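Local atomic coordinates of glycosyl hydrolase family 2, TIM barrel domain protein (Parabacteroides merdae ATCC 43184, PDB entry 6DXU), a protein that hydrolyses beta-glucuronides, most likely those reaching the human gut, as a bacterial beta-glucuronidase of glycoside hydrolase family 2. Residues V600-D603 and P607-N610; G487-V492 and G546-Y551; V84-G89 and D183-G188. One frame throughout, in Å; residues are numbered along the deposited sequence.

Contact 1: residues V600-D603 and P607-N610. With BCN (bicine), chain L.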
ATOM      1  N   VAL D 600      28.130   5.993 -23.016  1.00 19.02           N
ATOM      2  CA  VAL D 600      27.525   6.441 -24.260  1.00 21.55           C
ATOM      3  C   VAL D 600      28.555   6.606 -25.372  1.00 18.51           C
ATOM      4  O   VAL D 600      28.220   7.123 -26.441  1.00 21.69           O
ATOM      5  CB  VAL D 600      26.697   7.730 -24.056  1.00 22.93           C
ATOM      6  CG1 VAL D 600      25.599   7.509 -22.994  1.00 21.34           C
ATOM      7  CG2 VAL D 600      27.583   8.918 -23.672  1.00 24.16           C
ATOM      8  N   ARG D 601      29.798   6.173 -25.159  1.00 19.36           N
ATOM      9  CA  ARG D 601      30.852   6.323 -26.168  1.00 19.65           C
ATOM     10  C   ARG D 601      31.551   4.997 -26.457  1.00 21.28           C
ATOM     11  O   ARG D 601      32.763   4.860 -26.250  1.00 20.07           O
ATOM     12  CB  ARG D 601      31.850   7.389 -25.725  1.00 22.37           C
ATOM     13  CG  ARG D 601      31.200   8.751 -25.499  1.00 20.95           C
ATOM     14  CD  ARG D 601      32.252   9.793 -25.117  1.00 23.73           C
ATOM     15  NE  ARG D 601      31.647  11.004 -24.558  1.00 24.55           N
ATOM     16  CZ  ARG D 601      31.557  12.165 -25.209  1.00 29.40           C
ATOM     17  NH1 ARG D 601      32.021  12.278 -26.453  1.00 27.47           N
ATOM     18  NH2 ARG D 601      30.984  13.213 -24.621  1.00 28.40           N
ATOM     19  N   PRO D 602      30.813   4.000 -26.958  1.00 23.41           N
ATOM     20  CA  PRO D 602      31.431   2.685 -27.223  1.00 24.76           C
ATOM     21  C   PRO D 602      32.522   2.695 -28.284  1.00 26.36           C
ATOM     22  O   PRO D 602      33.341   1.764 -28.311  1.00 23.85           O
ATOM     23  CB  PRO D 602      30.238   1.827 -27.671  1.00 23.47           C
ATOM     24  CG  PRO D 602      29.245   2.793 -28.206  1.00 25.49           C
ATOM     25  CD  PRO D 602      29.388   4.019 -27.327  1.00 21.69           C
ATOM     26  N   ASP D 603      32.551   3.696 -29.171  1.00 25.50           N
ATOM     27  CA  ASP D 603      33.452   3.705 -30.319  1.00 21.90           C
ATOM     28  C   ASP D 603      34.620   4.669 -30.173  1.00 27.14           C
ATOM     29  O   ASP D 603      35.294   4.958 -31.171  1.00 27.61           O
ATOM     30  CB  ASP D 603      32.674   4.020 -31.592  1.00 26.35           C
ATOM     31  CG  ASP D 603      31.689   2.921 -31.946  1.00 36.17           C
ATOM     32  OD1 ASP D 603      32.053   1.734 -31.810  1.00 37.15           O
ATOM     33  OD2 ASP D 603      30.546   3.244 -32.312  1.00 36.51           O
ATOM     34  N   PRO D 607      37.548   2.387 -26.057  1.00 19.57           N
ATOM     35  CA  PRO D 607      36.087   2.251 -25.950  1.00 20.26           C
ATOM     36  C   PRO D 607      35.583   2.619 -24.559  1.00 19.40           C
ATOM     37  O   PRO D 607      36.195   2.269 -23.547  1.00 19.15           O
ATOM     38  CB  PRO D 607      35.848   0.761 -26.257  1.00 23.14           C
ATOM     39  CG  PRO D 607      36.999   0.380 -27.171  1.00 21.64           C
ATOM     40  CD  PRO D 607      38.186   1.198 -26.664  1.00 18.85           C
ATOM     41  N   TYR D 608      34.463   3.353 -24.527  1.00 20.44           N
ATOM     42  CA  TYR D 608      33.746   3.683 -23.286  1.00 21.36           C
ATOM     43  C   TYR D 608      34.560   4.558 -22.340  1.00 20.26           C
ATOM     44  O   TYR D 608      34.381   4.504 -21.115  1.00 18.96           O
ATOM     45  CB  TYR D 608      33.282   2.419 -22.559  1.00 19.49           C
ATOM     46  CG  TYR D 608      32.264   1.622 -23.332  1.00 19.94           C
ATOM     47  CD1 TYR D 608      30.960   2.073 -23.475  1.00 19.42           C
ATOM     48  CD2 TYR D 608      32.610   0.404 -23.914  1.00 24.32           C
ATOM     49  CE1 TYR D 608      30.009   1.330 -24.173  1.00 21.61           C
ATOM     50  CE2 TYR D 608      31.674  -0.348 -24.615  1.00 19.41           C
ATOM     51  CZ  TYR D 608      30.383   0.118 -24.740  1.00 20.93           C
ATOM     52  OH  TYR D 608      29.464  -0.636 -25.425  1.00 22.37           O
ATOM     53  N   VAL D 609      35.445   5.392 -22.880  1.00 19.86           N
ATOM     54  CA  VAL D 609      36.206   6.336 -22.067  1.00 18.20           C
ATOM     55  C   VAL D 609      36.123   7.704 -22.720  1.00 21.79           C
ATOM     56  O   VAL D 609      36.344   7.841 -23.930  1.00 20.83           O
ATOM     57  CB  VAL D 609      37.673   5.896 -21.880  1.00 19.23           C
ATOM     58  CG1 VAL D 609      38.496   7.013 -21.207  1.00 18.16           C
ATOM     59  CG2 VAL D 609      37.733   4.624 -21.016  1.00 15.46           C
ATOM     60  N   ASN D 610      35.746   8.702 -21.932  1.00 17.17           N
ATOM     61  CA  ASN D 610      35.836  10.093 -22.344  1.00 17.28           C
ATOM     62  C   ASN D 610      37.302  10.485 -22.211  1.00 18.86           C
ATOM     63  O   ASN D 610      37.837  10.510 -21.099  1.00 20.06           O
ATOM     64  CB  ASN D 610      34.930  10.961 -21.473  1.00 19.37           C
ATOM     65  CG  ASN D 610      34.918  12.428 -21.905  1.00 23.55           C
ATOM     66  OD1 ASN D 610      35.967  13.015 -22.200  1.00 22.67           O
ATOM     67  ND2 ASN D 610      33.731  13.033 -21.919  1.00 22.95           N
TER
HETATM   68  N1  BCN L 901      37.534   8.873 -33.872  1.00 36.53           N
HETATM   69  C1  BCN L 901      37.101   8.753 -35.251  1.00 39.41           C
HETATM   70  C2  BCN L 901      37.651   7.453 -35.833  1.00 42.78           C
HETATM   71  O21 BCN L 901      38.542   6.824 -35.207  1.00 35.28           O
HETATM   72  O22 BCN L 901      37.217   7.017 -36.935  1.00 48.69           O
HETATM   73  C3  BCN L 901      38.516   9.949 -33.796  1.00 32.73           C
HETATM   74  C4  BCN L 901      39.888   9.489 -34.298  1.00 29.49           C
HETATM   75  O4  BCN L 901      40.283   8.328 -33.617  1.00 27.07           O
HETATM   76  C5  BCN L 901      36.383   9.256 -33.055  1.00 35.56           C
HETATM   77  C6  BCN L 901      35.769   8.028 -32.383  1.00 37.67           C
HETATM   78  O6  BCN L 901      36.730   7.006 -32.345  1.00 36.36           O
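P602 packs over one face of the Y608 ring: its CA stands over the middle of that face, 3.7 Å from the ring centroid and 13° off its normal, a CH-pi contact. P602 CB reaches on toward the phenol end and comes to 3.4 Å from Y608 CZ, and I64 of a second subunit also packs on Y608. The ring gets there because Y608 CG sits beside its own backbone N (chi1 -65°), on a residue with left-handed backbone angles, and that N donates to R601 O at 2.9 Å. The face contact thus sits beside the backbone bond of the residue before P602. P607 adds its CB, 3.4 Å from P602 O. Farther along, R601 and N610 run side by side in the same direction, with N610 ND2 over one face of the guanidinium, 3.9 Å from R601 NH2. Both nitrogens are donors that converge on the same acceptor, D183 OD2, and R601 also reaches Y489 OH. At the other end, the hydroxyl O6 of bicine donates to D603 O at 2.8 Å; R523 is a second partner of this ligand. Segment 600-603 lies in the loop after strand 596-597, and 607-610 runs into strand 609-610, its antiparallel partner. The resulting small hairpin follows barrel strand 587-589 and precedes helix 623-632.

Contact 2: residues G487-V492 and G546-Y551; sequences GWYRGV and GDASLY
Two irregular loops come nearest at Y489 and D547, whose CA atoms are 5.8 Å apart; D547 and A548 are the central pair of a turn with angles close to type I, closed by S549 N bonding to G546 O. R490 crosses to this turn with its chain bent at chi3 (-61°), which brings NH2 to D547 OD2 at 2.9 Å in a salt bridge. The bond uses the syn lone pair of OD2, with the carboxylate oxygen tilted 27° from the guanidinium plane. R490 NE is held by D542 O, and D547 OD2 also accepts from R544 N. Replacing D547 by an alanine is likely to leave R490 NH2 without its carboxylate mate and R544 N without its acceptor. Each loop follows a parallel strand of the TIM barrel, 479-481 or 512-513, so the contact lies at the C-terminal ends of the barrel strands, where the active site of such barrels lies. Y489 meets the turn obliquely: its CE2 is 3.6 Å from A548 CA, and its CD2 is 3.8 Å from D547 O. W488 CD1 stands over the centre of one face of the Y489 ring, 3.5 Å above its plane. The phenol oxygen, Y489 OH, is gripped by K612 and R601. S549 OG also donates to G546 O, from the same face of the carbonyl as S549 N.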
ATOM      1  N   GLY D 487      36.555  24.975 -30.816  1.00 28.78           N
ATOM      2  CA  GLY D 487      37.564  24.099 -31.362  1.00 27.46           C
ATOM      3  C   GLY D 487      37.322  22.636 -31.091  1.00 31.64           C
ATOM      4  O   GLY D 487      38.162  21.803 -31.459  1.00 27.75           O
ATOM      5  N   TRP D 488      36.224  22.285 -30.430  1.00 23.14           N
ATOM      6  CA  TRP D 488      35.946  20.862 -30.306  1.00 26.40           C
ATOM      7  C   TRP D 488      34.575  20.534 -30.869  1.00 27.56           C
ATOM      8  O   TRP D 488      34.473  20.175 -32.045  1.00 27.93           O
ATOM      9  CB  TRP D 488      36.084  20.379 -28.863  1.00 22.95           C
ATOM     10  CG  TRP D 488      36.070  18.869 -28.826  1.00 26.29           C
ATOM     11  CD1 TRP D 488      35.082  18.055 -28.326  1.00 26.30           C
ATOM     12  CD2 TRP D 488      37.059  18.003 -29.389  1.00 24.50           C
ATOM     13  NE1 TRP D 488      35.426  16.730 -28.515  1.00 25.09           N
ATOM     14  CE2 TRP D 488      36.632  16.675 -29.169  1.00 23.72           C
ATOM     15  CE3 TRP D 488      38.280  18.224 -30.045  1.00 24.72           C
ATOM     16  CZ2 TRP D 488      37.383  15.569 -29.585  1.00 26.88           C
ATOM     17  CZ3 TRP D 488      39.026  17.124 -30.455  1.00 25.76           C
ATOM     18  CH2 TRP D 488      38.575  15.818 -30.225  1.00 23.11           C
ATOM     19  N   TYR D 489      33.509  20.687 -30.072  1.00 27.88           N
ATOM     20  CA  TYR D 489      32.187  20.325 -30.573  1.00 28.95           C
ATOM     21  C   TYR D 489      31.667  21.319 -31.600  1.00 32.21           C
ATOM     22  O   TYR D 489      30.751  20.979 -32.353  1.00 35.01           O
ATOM     23  CB  TYR D 489      31.180  20.192 -29.421  1.00 28.63           C
ATOM     24  CG  TYR D 489      31.427  18.981 -28.547  1.00 26.11           C
ATOM     25  CD1 TYR D 489      31.639  19.120 -27.184  1.00 26.55           C
ATOM     26  CD2 TYR D 489      31.483  17.699 -29.097  1.00 32.78           C
ATOM     27  CE1 TYR D 489      31.880  18.025 -26.390  1.00 27.16           C
ATOM     28  CE2 TYR D 489      31.727  16.592 -28.306  1.00 29.87           C
ATOM     29  CZ  TYR D 489      31.917  16.761 -26.952  1.00 30.55           C
ATOM     30  OH  TYR D 489      32.156  15.667 -26.145  1.00 30.67           O
ATOM     31  N   ARG D 490      32.236  22.521 -31.658  1.00 30.39           N
ATOM     32  CA  ARG D 490      31.799  23.510 -32.630  1.00 35.16           C
ATOM     33  C   ARG D 490      32.890  24.551 -32.837  1.00 35.43           C
ATOM     34  O   ARG D 490      33.622  24.910 -31.908  1.00 32.68           O
ATOM     35  CB  ARG D 490      30.497  24.183 -32.170  1.00 40.82           C
ATOM     36  CG  ARG D 490      29.873  25.125 -33.180  1.00 43.25           C
ATOM     37  CD  ARG D 490      28.442  25.482 -32.773  1.00 48.20           C
ATOM     38  NE  ARG D 490      27.585  24.299 -32.707  1.00 49.97           N
ATOM     39  CZ  ARG D 490      26.920  23.797 -33.746  1.00 54.50           C
ATOM     40  NH1 ARG D 490      27.015  24.378 -34.936  1.00 51.60           N
ATOM     41  NH2 ARG D 490      26.161  22.717 -33.599  1.00 50.58           N
ATOM     42  N   GLY D 491      32.988  25.030 -34.074  1.00 40.02           N
ATOM     43  CA  GLY D 491      33.855  26.143 -34.400  1.00 29.99           C
ATOM     44  C   GLY D 491      35.345  25.885 -34.253  1.00 32.78           C
ATOM     45  O   GLY D 491      35.827  24.748 -34.222  1.00 32.88           O
ATOM     46  N   VAL D 492      36.075  26.984 -34.110  1.00 28.83           N
ATOM     47  CA  VAL D 492      37.528  26.953 -34.032  1.00 29.88           C
ATOM     48  C   VAL D 492      37.942  27.535 -32.693  1.00 30.69           C
ATOM     49  O   VAL D 492      37.260  28.404 -32.140  1.00 30.22           O
ATOM     50  CB  VAL D 492      38.153  27.738 -35.202  1.00 35.24           C
ATOM     51  CG1 VAL D 492      37.746  27.096 -36.526  1.00 42.88           C
ATOM     52  CG2 VAL D 492      37.717  29.212 -35.156  1.00 34.75           C
ATOM     53  N   GLY D 546      23.435  16.096 -31.038  1.00 50.11           N
ATOM     54  CA  GLY D 546      24.096  15.459 -32.153  1.00 49.62           C
ATOM     55  C   GLY D 546      25.578  15.759 -32.275  1.00 51.78           C
ATOM     56  O   GLY D 546      26.301  14.972 -32.899  1.00 52.98           O
ATOM     57  N   ASP D 547      26.053  16.871 -31.698  1.00 50.90           N
ATOM     58  CA  ASP D 547      27.466  17.227 -31.833  1.00 48.89           C
ATOM     59  C   ASP D 547      28.368  16.193 -31.167  1.00 46.04           C
ATOM     60  O   ASP D 547      29.439  15.859 -31.693  1.00 48.92           O
ATOM     61  CB  ASP D 547      27.726  18.619 -31.246  1.00 42.84           C
ATOM     62  CG  ASP D 547      27.073  19.733 -32.054  1.00 48.41           C
ATOM     63  OD1 ASP D 547      26.596  19.452 -33.174  1.00 48.87           O
ATOM     64  OD2 ASP D 547      27.033  20.887 -31.571  1.00 47.11           O
ATOM     65  N   ALA D 548      27.954  15.675 -30.006  1.00 45.67           N
ATOM     66  CA  ALA D 548      28.779  14.723 -29.270  1.00 45.54           C
ATOM     67  C   ALA D 548      28.826  13.353 -29.935  1.00 52.11           C
ATOM     68  O   ALA D 548      29.765  12.591 -29.682  1.00 41.68           O
ATOM     69  CB  ALA D 548      28.272  14.583 -27.832  1.00 40.79           C
ATOM     70  N   SER D 549      27.841  13.028 -30.774  1.00 49.00           N
ATOM     71  CA  SER D 549      27.811  11.738 -31.446  1.00 53.40           C
ATOM     72  C   SER D 549      28.856  11.685 -32.558  1.00 60.13           C
ATOM     73  O   SER D 549      29.372  12.708 -33.020  1.00 54.35           O
ATOM     74  CB  SER D 549      26.431  11.462 -32.036  1.00 51.15           C
ATOM     75  OG  SER D 549      26.328  12.016 -33.332  1.00 55.74           O
ATOM     76  N   LEU D 550      29.148  10.461 -33.006  1.00 63.32           N
ATOM     77  CA  LEU D 550      30.160  10.242 -34.031  1.00 64.95           C
ATOM     78  C   LEU D 550      29.640  10.457 -35.449  1.00 67.13           C
ATOM     79  O   LEU D 550      30.448  10.483 -36.384  1.00 70.64           O
ATOM     80  CB  LEU D 550      30.737   8.827 -33.900  1.00 67.14           C
ATOM     81  N   TYR D 551      28.330  10.630 -35.635  1.00 71.57           N
ATOM     82  CA  TYR D 551      27.734  10.756 -36.958  1.00 73.15           C
ATOM     83  C   TYR D 551      26.954  12.062 -37.076  1.00 70.65           C
ATOM     84  O   TYR D 551      26.630  12.713 -36.078  1.00 67.96           O
ATOM     85  CB  TYR D 551      26.809   9.565 -37.261  1.00 69.77           C
TER

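Contact 3: residues V84-G89 and D183-G188; sequences VNYYEG and DFNIYG. With NA (sodium ion), chain N.
With CG lodged between its backbone N and carbonyl carbon (chi1 81°), Y86 swings its ring across to the 183-188 loop, where N185, its CG anti to the carbonyl carbon, directs its amide oxygen onto the face. N185 OD1 stands above the ring centre, 3.5 Å from the plane, with amide and ring planes 60° apart. The opposite face is covered from within its own loop by E88 CG, nearer the rim, so the phenol is sandwiched between a glutamate methylene and an asparagine oxygen. At the far end Y86 OH accepts a nearly straight bond from I186 N (3.0 Å, 162°), which ties the phenol end to the second backbone. I186 CB packs on the same hydroxyl oxygen, 3.7 Å from Y86 OH, and I186 O approaches the ring edge, 3.7 Å from Y86 CE2. The flanking polar groups are held in turn: E88 OE1 forms a salt bridge with R172, and N185 ND2 donates to S597 OG and, weakly, to Y187 OH. The backbone of Y86 is tied to the metal: Y86 N donates to a water, which lies 2.8 Å from the sodium ion. That sodium also binds V84 O at 2.5 Å, and D78 O and D81 O join it, so the protein supplies backbone carbonyls alone. The 84-89 loop thus joins the Y86 contact to the sodium site. The two loops lead into strands 90-97 and 194-199, which belong to different sheets, as expected of the jelly-roll sandwich that forms the sugar-binding domain of family 2 glycosidases.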
ATOM      1  N   VAL D  84      30.455  -5.362 -23.794  1.00 23.15           N
ATOM      2  CA  VAL D  84      29.262  -5.511 -22.969  1.00 24.85           C
ATOM      3  C   VAL D  84      28.749  -4.142 -22.544  1.00 25.82           C
ATOM      4  O   VAL D  84      29.524  -3.192 -22.383  1.00 22.91           O
ATOM      5  CB  VAL D  84      29.531  -6.376 -21.712  1.00 28.86           C
ATOM      6  CG1 VAL D  84      29.907  -7.806 -22.102  1.00 29.07           C
ATOM      7  CG2 VAL D  84      30.612  -5.746 -20.839  1.00 24.03           C
ATOM      8  N   ASN D  85      27.429  -4.059 -22.353  1.00 20.89           N
ATOM      9  CA  ASN D  85      26.809  -2.942 -21.644  1.00 20.05           C
ATOM     10  C   ASN D  85      27.120  -3.080 -20.158  1.00 18.47           C
ATOM     11  O   ASN D  85      26.941  -4.162 -19.584  1.00 21.40           O
ATOM     12  CB  ASN D  85      25.278  -2.964 -21.819  1.00 20.20           C
ATOM     13  CG  ASN D  85      24.827  -3.067 -23.263  1.00 27.31           C
ATOM     14  OD1 ASN D  85      25.248  -2.280 -24.104  1.00 23.96           O
ATOM     15  ND2 ASN D  85      23.912  -4.021 -23.549  1.00 27.42           N
ATOM     16  N   TYR D  86      27.558  -1.997 -19.518  1.00 21.82           N
ATOM     17  CA  TYR D  86      27.874  -2.088 -18.097  1.00 19.20           C
ATOM     18  C   TYR D  86      26.634  -2.459 -17.284  1.00 17.18           C
ATOM     19  O   TYR D  86      25.501  -2.130 -17.638  1.00 17.41           O
ATOM     20  CB  TYR D  86      28.491  -0.782 -17.582  1.00 18.54           C
ATOM     21  CG  TYR D  86      27.571   0.375 -17.233  1.00 17.46           C
ATOM     22  CD1 TYR D  86      26.846   1.057 -18.210  1.00 17.11           C
ATOM     23  CD2 TYR D  86      27.492   0.843 -15.915  1.00 17.98           C
ATOM     24  CE1 TYR D  86      26.011   2.153 -17.864  1.00 19.72           C
ATOM     25  CE2 TYR D  86      26.698   1.930 -15.570  1.00 17.65           C
ATOM     26  CZ  TYR D  86      25.964   2.590 -16.544  1.00 19.87           C
ATOM     27  OH  TYR D  86      25.184   3.675 -16.177  1.00 18.97           O
ATOM     28  N   TYR D  87      26.866  -3.162 -16.179  1.00 19.26           N
ATOM     29  CA  TYR D  87      25.779  -3.731 -15.397  1.00 18.91           C
ATOM     30  C   TYR D  87      25.066  -2.649 -14.599  1.00 19.41           C
ATOM     31  O   TYR D  87      25.693  -1.942 -13.801  1.00 18.46           O
ATOM     32  CB  TYR D  87      26.315  -4.797 -14.448  1.00 15.89           C
ATOM     33  CG  TYR D  87      25.249  -5.403 -13.557  1.00 18.47           C
ATOM     34  CD1 TYR D  87      24.263  -6.240 -14.081  1.00 20.48           C
ATOM     35  CD2 TYR D  87      25.235  -5.149 -12.184  1.00 20.47           C
ATOM     36  CE1 TYR D  87      23.296  -6.810 -13.254  1.00 21.05           C
ATOM     37  CE2 TYR D  87      24.272  -5.708 -11.352  1.00 17.24           C
ATOM     38  CZ  TYR D  87      23.304  -6.537 -11.897  1.00 18.66           C
ATOM     39  OH  TYR D  87      22.350  -7.098 -11.074  1.00 18.09           O
ATOM     40  N   GLU D  88      23.755  -2.552 -14.788  1.00 18.07           N
ATOM     41  CA  GLU D  88      22.884  -1.692 -13.997  1.00 18.07           C
ATOM     42  C   GLU D  88      21.807  -2.592 -13.398  1.00 19.35           C
ATOM     43  O   GLU D  88      20.862  -2.997 -14.083  1.00 18.11           O
ATOM     44  CB  GLU D  88      22.301  -0.585 -14.868  1.00 20.64           C
ATOM     45  CG  GLU D  88      23.357   0.449 -15.297  1.00 17.29           C
ATOM     46  CD  GLU D  88      22.737   1.605 -16.069  1.00 19.57           C
ATOM     47  OE1 GLU D  88      22.618   1.511 -17.319  1.00 19.89           O
ATOM     48  OE2 GLU D  88      22.339   2.585 -15.408  1.00 22.02           O
ATOM     49  N   GLY D  89      21.947  -2.921 -12.120  1.00 16.99           N
ATOM     50  CA  GLY D  89      21.040  -3.857 -11.507  1.00 16.67           C
ATOM     51  C   GLY D  89      21.402  -4.050 -10.051  1.00 18.46           C
ATOM     52  O   GLY D  89      22.233  -3.328  -9.497  1.00 17.04           O
ATOM     53  N   ASP D 183      26.632  11.530 -19.595  1.00 17.06           N
ATOM     54  CA  ASP D 183      27.929  11.103 -20.137  1.00 20.44           C
ATOM     55  C   ASP D 183      28.845  10.550 -19.052  1.00 21.31           C
ATOM     56  O   ASP D 183      30.035  10.872 -19.007  1.00 22.16           O
ATOM     57  CB  ASP D 183      28.573  12.286 -20.865  1.00 18.88           C
ATOM     58  CG  ASP D 183      29.839  11.906 -21.665  1.00 25.93           C
ATOM     59  OD1 ASP D 183      29.938  10.770 -22.190  1.00 21.32           O
ATOM     60  OD2 ASP D 183      30.749  12.762 -21.753  1.00 25.26           O
ATOM     61  N   PHE D 184      28.313   9.731 -18.143  1.00 19.49           N
ATOM     62  CA  PHE D 184      29.136   9.044 -17.151  1.00 18.64           C
ATOM     63  C   PHE D 184      28.352   7.837 -16.662  1.00 21.08           C
ATOM     64  O   PHE D 184      27.132   7.769 -16.818  1.00 18.37           O
ATOM     65  CB  PHE D 184      29.549   9.959 -15.978  1.00 17.65           C
ATOM     66  CG  PHE D 184      28.392  10.488 -15.139  1.00 20.15           C
ATOM     67  CD1 PHE D 184      27.746  11.667 -15.488  1.00 20.83           C
ATOM     68  CD2 PHE D 184      27.983   9.823 -13.991  1.00 20.02           C
ATOM     69  CE1 PHE D 184      26.703  12.161 -14.719  1.00 19.17           C
ATOM     70  CE2 PHE D 184      26.921  10.308 -13.212  1.00 20.79           C
ATOM     71  CZ  PHE D 184      26.284  11.476 -13.584  1.00 19.80           C
ATOM     72  N   ASN D 185      29.069   6.874 -16.091  1.00 19.99           N
ATOM     73  CA  ASN D 185      28.429   5.671 -15.579  1.00 22.63           C
ATOM     74  C   ASN D 185      27.714   5.957 -14.274  1.00 20.00           C
ATOM     75  O   ASN D 185      28.275   6.594 -13.373  1.00 21.31           O
ATOM     76  CB  ASN D 185      29.455   4.569 -15.339  1.00 18.96           C
ATOM     77  CG  ASN D 185      30.122   4.125 -16.612  1.00 20.88           C
ATOM     78  OD1 ASN D 185      29.472   3.618 -17.510  1.00 19.05           O
ATOM     79  ND2 ASN D 185      31.421   4.316 -16.691  1.00 20.18           N
ATOM     80  N   ILE D 186      26.493   5.441 -14.165  1.00 18.76           N
ATOM     81  CA  ILE D 186      25.729   5.485 -12.918  1.00 16.70           C
ATOM     82  C   ILE D 186      26.083   4.199 -12.183  1.00 15.36           C
ATOM     83  O   ILE D 186      25.436   3.153 -12.332  1.00 15.72           O
ATOM     84  CB  ILE D 186      24.235   5.634 -13.170  1.00 17.66           C
ATOM     85  CG1 ILE D 186      24.008   6.860 -14.058  1.00 18.25           C
ATOM     86  CG2 ILE D 186      23.481   5.803 -11.836  1.00 14.63           C
ATOM     87  CD1 ILE D 186      22.550   7.051 -14.451  1.00 20.07           C
ATOM     88  N   TYR D 187      27.140   4.276 -11.401  1.00 17.40           N
ATOM     89  CA  TYR D 187      27.810   3.093 -10.887  1.00 17.27           C
ATOM     90  C   TYR D 187      27.022   2.454  -9.752  1.00 17.39           C
ATOM     91  O   TYR D 187      26.178   3.087  -9.107  1.00 17.80           O
ATOM     92  CB  TYR D 187      29.200   3.470 -10.395  1.00 18.08           C
ATOM     93  CG  TYR D 187      30.263   3.556 -11.459  1.00 20.74           C
ATOM     94  CD1 TYR D 187      30.422   2.534 -12.405  1.00 20.49           C
ATOM     95  CD2 TYR D 187      31.171   4.621 -11.473  1.00 21.01           C
ATOM     96  CE1 TYR D 187      31.446   2.594 -13.363  1.00 20.99           C
ATOM     97  CE2 TYR D 187      32.211   4.686 -12.427  1.00 20.76           C
ATOM     98  CZ  TYR D 187      32.332   3.674 -13.358  1.00 21.81           C
ATOM     99  OH  TYR D 187      33.338   3.726 -14.294  1.00 19.91           O
ATOM    100  N   GLY D 188      27.323   1.187  -9.486  1.00 18.28           N
ATOM    101  CA  GLY D 188      26.666   0.450  -8.423  1.00 21.31           C
ATOM    102  C   GLY D 188      27.672  -0.078  -7.421  1.00 18.03           C
ATOM    103  O   GLY D 188      28.820  -0.368  -7.774  1.00 16.38           O
TER
HETATM  104 NA    NA N 903      31.186  -1.494 -21.477  1.00 22.11          NA
HETATM  105  O   HOH W   1      28.996   0.167 -20.947  1.00 21.68           O

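Along the chain the contacts do not interleave: contact 3 closes before contact 2 opens, and contact 2 before contact 1. Contact 3 belongs to the N-terminal sugar-binding domain, contact 2 to loops after strands 479-481 and 512-513 of the barrel, and contact 1 to the hairpin after strand 587-589. Contact 1 lies between the others, its centre about 12 Å from that of contact 3 and about 15 Å from that of contact 2, which are about 24 Å apart. R601 joins all three, through D183 and Y489, and the side chain of Y608 comes, at its nearest atom, about 3 Å from the sodium bound by V84. The N-terminal domain is thereby fastened to the barrel beside a bicine-occupied pocket.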